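Local atomic coordinates of agarase (Pseudoalteromonas fuliginea, PDB entry 6XJ9), a protein that probably hydrolyses agarose, the galactan of red algal cell walls, as a glycoside hydrolase of family GH50 from a marine bacterium. Residues Phe218-Ala230 against Ser357-Asp369. Numbering follows the deposited sequence. Where two conformers were deposited one is given.
Sequences FLTKIVDEFGQNA and SQVRKNLFEWLPD
V223 and F364 lie side by side where the two segments meet, CB of V223 3.8 Å from CD1 of the ring, and their backbones form a single beta bridge. The carbonyl of L363 takes V223 N nearly end-on at 3.1 Å and adds a weak bond from I222 N; V223 O in turn receives E365 N, 20° off the carbonyl plane. One step back, N362 O grips K221 N at 2.8 Å. The L363 side chain leaves its backbone away from the partner, yet CD2 swings back against I222 CD1 (3.7 Å) and L219 CD2, the three side chains pointing the same way; its CD1 lies over the centre of the R360 guanidinium. E365, extended beyond CG (chi2 -177°), crosses K221 at about a right angle and brings its carboxylate against A230 CB; a water joins OE2 to K221 O. CB of E225 touches the benzo ring of W366 at CE3, 3.7 Å away. With CG between its backbone N and carbonyl carbon (chi1 73°), D224 folds its carboxylate back into its own turn: F226 N and Q228 N reach OD1 from opposite faces, and Q228 NE2 uses the syn lone pair of OD2. The contact thus pairs an isolated beta bridge with an Asx turn inside a type I turn, tying the loop between strand 199-210 and helix 242-252 to the segment that carries helix 358-361.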
# COMPACT_ATOMS: atom_id res chain seq x y z
N PHE A 218 -0.22 -31.27 -1.02
CA PHE A 218 0.32 -29.92 -1.09
C PHE A 218 0.59 -29.47 -2.53
O PHE A 218 0.71 -28.28 -2.79
CB PHE A 218 1.58 -29.76 -0.24
CG PHE A 218 2.87 -30.24 -0.86
CD1 PHE A 218 3.12 -31.59 -1.03
CD2 PHE A 218 3.86 -29.34 -1.23
CE1 PHE A 218 4.31 -32.04 -1.59
CE2 PHE A 218 5.06 -29.78 -1.77
CZ PHE A 218 5.29 -31.13 -1.95
N LEU A 219 0.73 -30.43 -3.46
CA LEU A 219 0.91 -30.07 -4.86
C LEU A 219 -0.34 -30.43 -5.66
O LEU A 219 -0.30 -30.43 -6.89
CB LEU A 219 2.13 -30.80 -5.43
CG LEU A 219 3.49 -30.33 -4.92
CD1 LEU A 219 4.58 -31.34 -5.28
CD2 LEU A 219 3.84 -28.95 -5.46
N THR A 220 -1.44 -30.71 -4.97
CA THR A 220 -2.68 -31.14 -5.60
C THR A 220 -3.60 -29.94 -5.76
O THR A 220 -3.95 -29.29 -4.77
CB THR A 220 -3.36 -32.27 -4.81
OG1 THR A 220 -2.44 -33.35 -4.80
CG2 THR A 220 -4.67 -32.72 -5.40
N LYS A 221 -3.93 -29.65 -7.02
CA LYS A 221 -4.92 -28.65 -7.40
C LYS A 221 -4.61 -27.30 -6.76
O LYS A 221 -5.47 -26.68 -6.14
CB LYS A 221 -6.33 -29.19 -7.12
CG LYS A 221 -6.68 -30.45 -7.91
CD LYS A 221 -8.15 -30.63 -8.17
CE LYS A 221 -8.89 -31.25 -7.02
NZ LYS A 221 -10.36 -31.23 -7.25
N ILE A 222 -3.36 -26.86 -6.97
CA ILE A 222 -2.87 -25.60 -6.42
C ILE A 222 -3.14 -24.45 -7.39
O ILE A 222 -3.02 -23.29 -7.01
CB ILE A 222 -1.38 -25.71 -6.02
CG1 ILE A 222 -0.49 -26.14 -7.19
CG2 ILE A 222 -1.25 -26.66 -4.83
CD1 ILE A 222 1.01 -26.04 -6.90
N VAL A 223 -3.52 -24.78 -8.63
CA VAL A 223 -3.82 -23.79 -9.67
C VAL A 223 -5.31 -23.84 -10.01
O VAL A 223 -5.86 -24.93 -10.18
CB VAL A 223 -2.95 -24.05 -10.91
CG1 VAL A 223 -3.02 -22.90 -11.90
CG2 VAL A 223 -1.50 -24.32 -10.55
N ASP A 224 -5.96 -22.67 -10.12
CA ASP A 224 -7.35 -22.60 -10.56
C ASP A 224 -7.40 -22.39 -12.07
O ASP A 224 -6.37 -22.46 -12.74
CB ASP A 224 -8.18 -21.58 -9.77
CG ASP A 224 -7.86 -20.12 -10.10
OD1 ASP A 224 -7.23 -19.87 -11.14
OD2 ASP A 224 -8.23 -19.25 -9.30
N GLU A 225 -8.61 -22.12 -12.60
CA GLU A 225 -8.80 -22.09 -14.05
C GLU A 225 -8.22 -20.80 -14.63
O GLU A 225 -8.10 -20.69 -15.85
CB GLU A 225 -10.27 -22.26 -14.43
CG GLU A 225 -11.13 -21.04 -14.14
CD GLU A 225 -11.78 -21.03 -12.77
OE1 GLU A 225 -11.19 -21.62 -11.83
OE2 GLU A 225 -12.89 -20.45 -12.63
N PHE A 226 -7.89 -19.83 -13.76
CA PHE A 226 -7.34 -18.55 -14.18
C PHE A 226 -5.81 -18.55 -14.04
O PHE A 226 -5.16 -17.54 -14.32
CB PHE A 226 -7.96 -17.39 -13.40
CG PHE A 226 -9.45 -17.26 -13.54
CD1 PHE A 226 -10.03 -16.87 -14.74
CD2 PHE A 226 -10.29 -17.54 -12.47
CE1 PHE A 226 -11.41 -16.76 -14.87
CE2 PHE A 226 -11.67 -17.43 -12.59
CZ PHE A 226 -12.23 -17.04 -13.79
N GLY A 227 -5.27 -19.69 -13.60
CA GLY A 227 -3.84 -19.82 -13.34
C GLY A 227 -3.44 -19.21 -12.00
O GLY A 227 -2.27 -18.87 -11.81
N GLN A 228 -4.41 -19.08 -11.09
CA GLN A 228 -4.19 -18.45 -9.80
C GLN A 228 -3.99 -19.53 -8.73
O GLN A 228 -4.27 -20.70 -8.96
CB GLN A 228 -5.36 -17.55 -9.40
CG GLN A 228 -5.70 -16.46 -10.43
CD GLN A 228 -6.90 -15.66 -9.97
OE1 GLN A 228 -6.83 -14.45 -9.78
NE2 GLN A 228 -8.01 -16.35 -9.74
N ASN A 229 -3.45 -19.11 -7.58
CA ASN A 229 -3.39 -19.91 -6.38
C ASN A 229 -4.83 -20.28 -6.01
O ASN A 229 -5.61 -19.40 -5.64
CB ASN A 229 -2.70 -19.10 -5.28
CG ASN A 229 -2.42 -19.85 -4.00
OD1 ASN A 229 -3.20 -20.69 -3.58
ND2 ASN A 229 -1.32 -19.51 -3.34
N ALA A 230 -5.17 -21.56 -6.14
CA ALA A 230 -6.55 -22.00 -5.96
C ALA A 230 -6.93 -21.99 -4.48
O ALA A 230 -8.01 -21.53 -4.13
CB ALA A 230 -6.73 -23.37 -6.56
N SER A 357 4.21 -36.68 -16.66
CA SER A 357 4.40 -36.41 -15.24
C SER A 357 3.06 -36.30 -14.52
O SER A 357 2.33 -35.31 -14.71
CB SER A 357 5.22 -35.18 -15.00
OG SER A 357 5.19 -34.83 -13.62
N GLN A 358 2.76 -37.30 -13.68
CA GLN A 358 1.55 -37.32 -12.88
C GLN A 358 1.55 -36.13 -11.92
O GLN A 358 0.50 -35.53 -11.69
CB GLN A 358 1.40 -38.65 -12.13
CG GLN A 358 0.75 -39.75 -12.95
CD GLN A 358 -0.68 -39.45 -13.31
OE1 GLN A 358 -1.36 -38.64 -12.68
NE2 GLN A 358 -1.17 -40.10 -14.35
N VAL A 359 2.73 -35.80 -11.39
CA VAL A 359 2.87 -34.72 -10.43
C VAL A 359 2.48 -33.40 -11.10
O VAL A 359 1.76 -32.61 -10.49
CB VAL A 359 4.28 -34.67 -9.79
CG1 VAL A 359 4.50 -33.41 -8.98
CG2 VAL A 359 4.52 -35.89 -8.91
N ARG A 360 2.94 -33.19 -12.33
CA ARG A 360 2.60 -31.97 -13.07
C ARG A 360 1.10 -31.94 -13.38
O ARG A 360 0.45 -30.92 -13.16
CB ARG A 360 3.42 -31.79 -14.35
CG ARG A 360 4.91 -31.57 -14.13
CD ARG A 360 5.28 -30.28 -13.42
NE ARG A 360 4.81 -29.09 -14.13
CZ ARG A 360 5.06 -27.83 -13.75
NH1 ARG A 360 5.81 -27.58 -12.69
NH2 ARG A 360 4.57 -26.83 -14.46
N LYS A 361 0.56 -33.05 -13.88
CA LYS A 361 -0.85 -33.09 -14.26
C LYS A 361 -1.70 -32.61 -13.08
O LYS A 361 -2.59 -31.78 -13.27
CB LYS A 361 -1.27 -34.47 -14.77
CG LYS A 361 -2.75 -34.64 -15.08
CD LYS A 361 -3.15 -36.08 -15.36
CE LYS A 361 -4.65 -36.32 -15.33
NZ LYS A 361 -5.27 -35.82 -14.08
N ASN A 362 -1.38 -33.08 -11.87
CA ASN A 362 -2.26 -32.93 -10.72
C ASN A 362 -2.18 -31.54 -10.09
O ASN A 362 -2.98 -31.22 -9.20
CB ASN A 362 -2.07 -34.07 -9.71
CG ASN A 362 -2.66 -35.37 -10.22
OD1 ASN A 362 -3.79 -35.39 -10.72
ND2 ASN A 362 -1.91 -36.45 -10.11
N LEU A 363 -1.24 -30.71 -10.55
CA LEU A 363 -1.15 -29.32 -10.10
C LEU A 363 -2.43 -28.56 -10.42
O LEU A 363 -2.80 -27.66 -9.68
CB LEU A 363 0.03 -28.62 -10.78
CG LEU A 363 1.44 -29.16 -10.50
CD1 LEU A 363 2.41 -28.59 -11.53
CD2 LEU A 363 1.90 -28.83 -9.08
N PHE A 364 -3.08 -28.92 -11.55
CA PHE A 364 -4.06 -28.08 -12.21
C PHE A 364 -5.49 -28.54 -11.93
O PHE A 364 -5.83 -29.71 -12.17
CB PHE A 364 -3.77 -28.05 -13.71
CG PHE A 364 -2.37 -27.57 -14.06
CD1 PHE A 364 -2.02 -26.24 -13.88
CD2 PHE A 364 -1.41 -28.45 -14.54
CE1 PHE A 364 -0.74 -25.80 -14.18
CE2 PHE A 364 -0.13 -28.02 -14.84
CZ PHE A 364 0.21 -26.69 -14.66
N GLU A 365 -6.34 -27.61 -11.45
CA GLU A 365 -7.78 -27.84 -11.31
C GLU A 365 -8.43 -28.03 -12.68
O GLU A 365 -9.39 -28.79 -12.79
CB GLU A 365 -8.50 -26.69 -10.59
CG GLU A 365 -8.45 -26.79 -9.08
CD GLU A 365 -9.20 -25.73 -8.28
OE1 GLU A 365 -9.55 -24.67 -8.83
OE2 GLU A 365 -9.39 -25.97 -7.07
N TRP A 366 -7.91 -27.35 -13.71
CA TRP A 366 -8.53 -27.29 -15.03
C TRP A 366 -7.48 -27.01 -16.10
O TRP A 366 -6.67 -26.10 -15.96
CB TRP A 366 -9.64 -26.21 -15.06
CG TRP A 366 -10.17 -25.84 -16.41
CD1 TRP A 366 -11.26 -26.38 -17.04
CD2 TRP A 366 -9.65 -24.83 -17.30
NE1 TRP A 366 -11.45 -25.78 -18.26
CE2 TRP A 366 -10.48 -24.83 -18.45
CE3 TRP A 366 -8.57 -23.94 -17.26
CZ2 TRP A 366 -10.26 -23.97 -19.53
CZ3 TRP A 366 -8.36 -23.09 -18.32
CH2 TRP A 366 -9.19 -23.10 -19.44
N LEU A 367 -7.50 -27.83 -17.15
CA LEU A 367 -6.91 -27.51 -18.43
C LEU A 367 -8.02 -27.67 -19.46
O LEU A 367 -8.91 -28.49 -19.26
CB LEU A 367 -5.77 -28.48 -18.71
CG LEU A 367 -4.51 -28.31 -17.87
CD1 LEU A 367 -3.47 -29.36 -18.24
CD2 LEU A 367 -3.93 -26.91 -18.05
N PRO A 368 -8.04 -26.90 -20.57
CA PRO A 368 -9.09 -27.08 -21.58
C PRO A 368 -8.73 -28.29 -22.43
O PRO A 368 -7.67 -28.88 -22.27
CB PRO A 368 -8.97 -25.80 -22.41
CG PRO A 368 -7.48 -25.48 -22.35
CD PRO A 368 -7.07 -25.85 -20.94
N ASP A 369 -9.66 -28.69 -23.31
CA ASP A 369 -9.36 -29.68 -24.33
C ASP A 369 -8.95 -28.94 -25.59
O ASP A 369 -9.29 -27.77 -25.76
CB ASP A 369 -10.53 -30.65 -24.52
CG ASP A 369 -10.74 -31.59 -23.34
OD1 ASP A 369 -9.77 -31.81 -22.59
OD2 ASP A 369 -11.87 -32.10 -23.19
O HOH W 1 0.52 -32.56 -8.08
O HOH W 2 -7.85 -26.77 -5.09
O HOH W 3 -5.85 -25.16 -13.48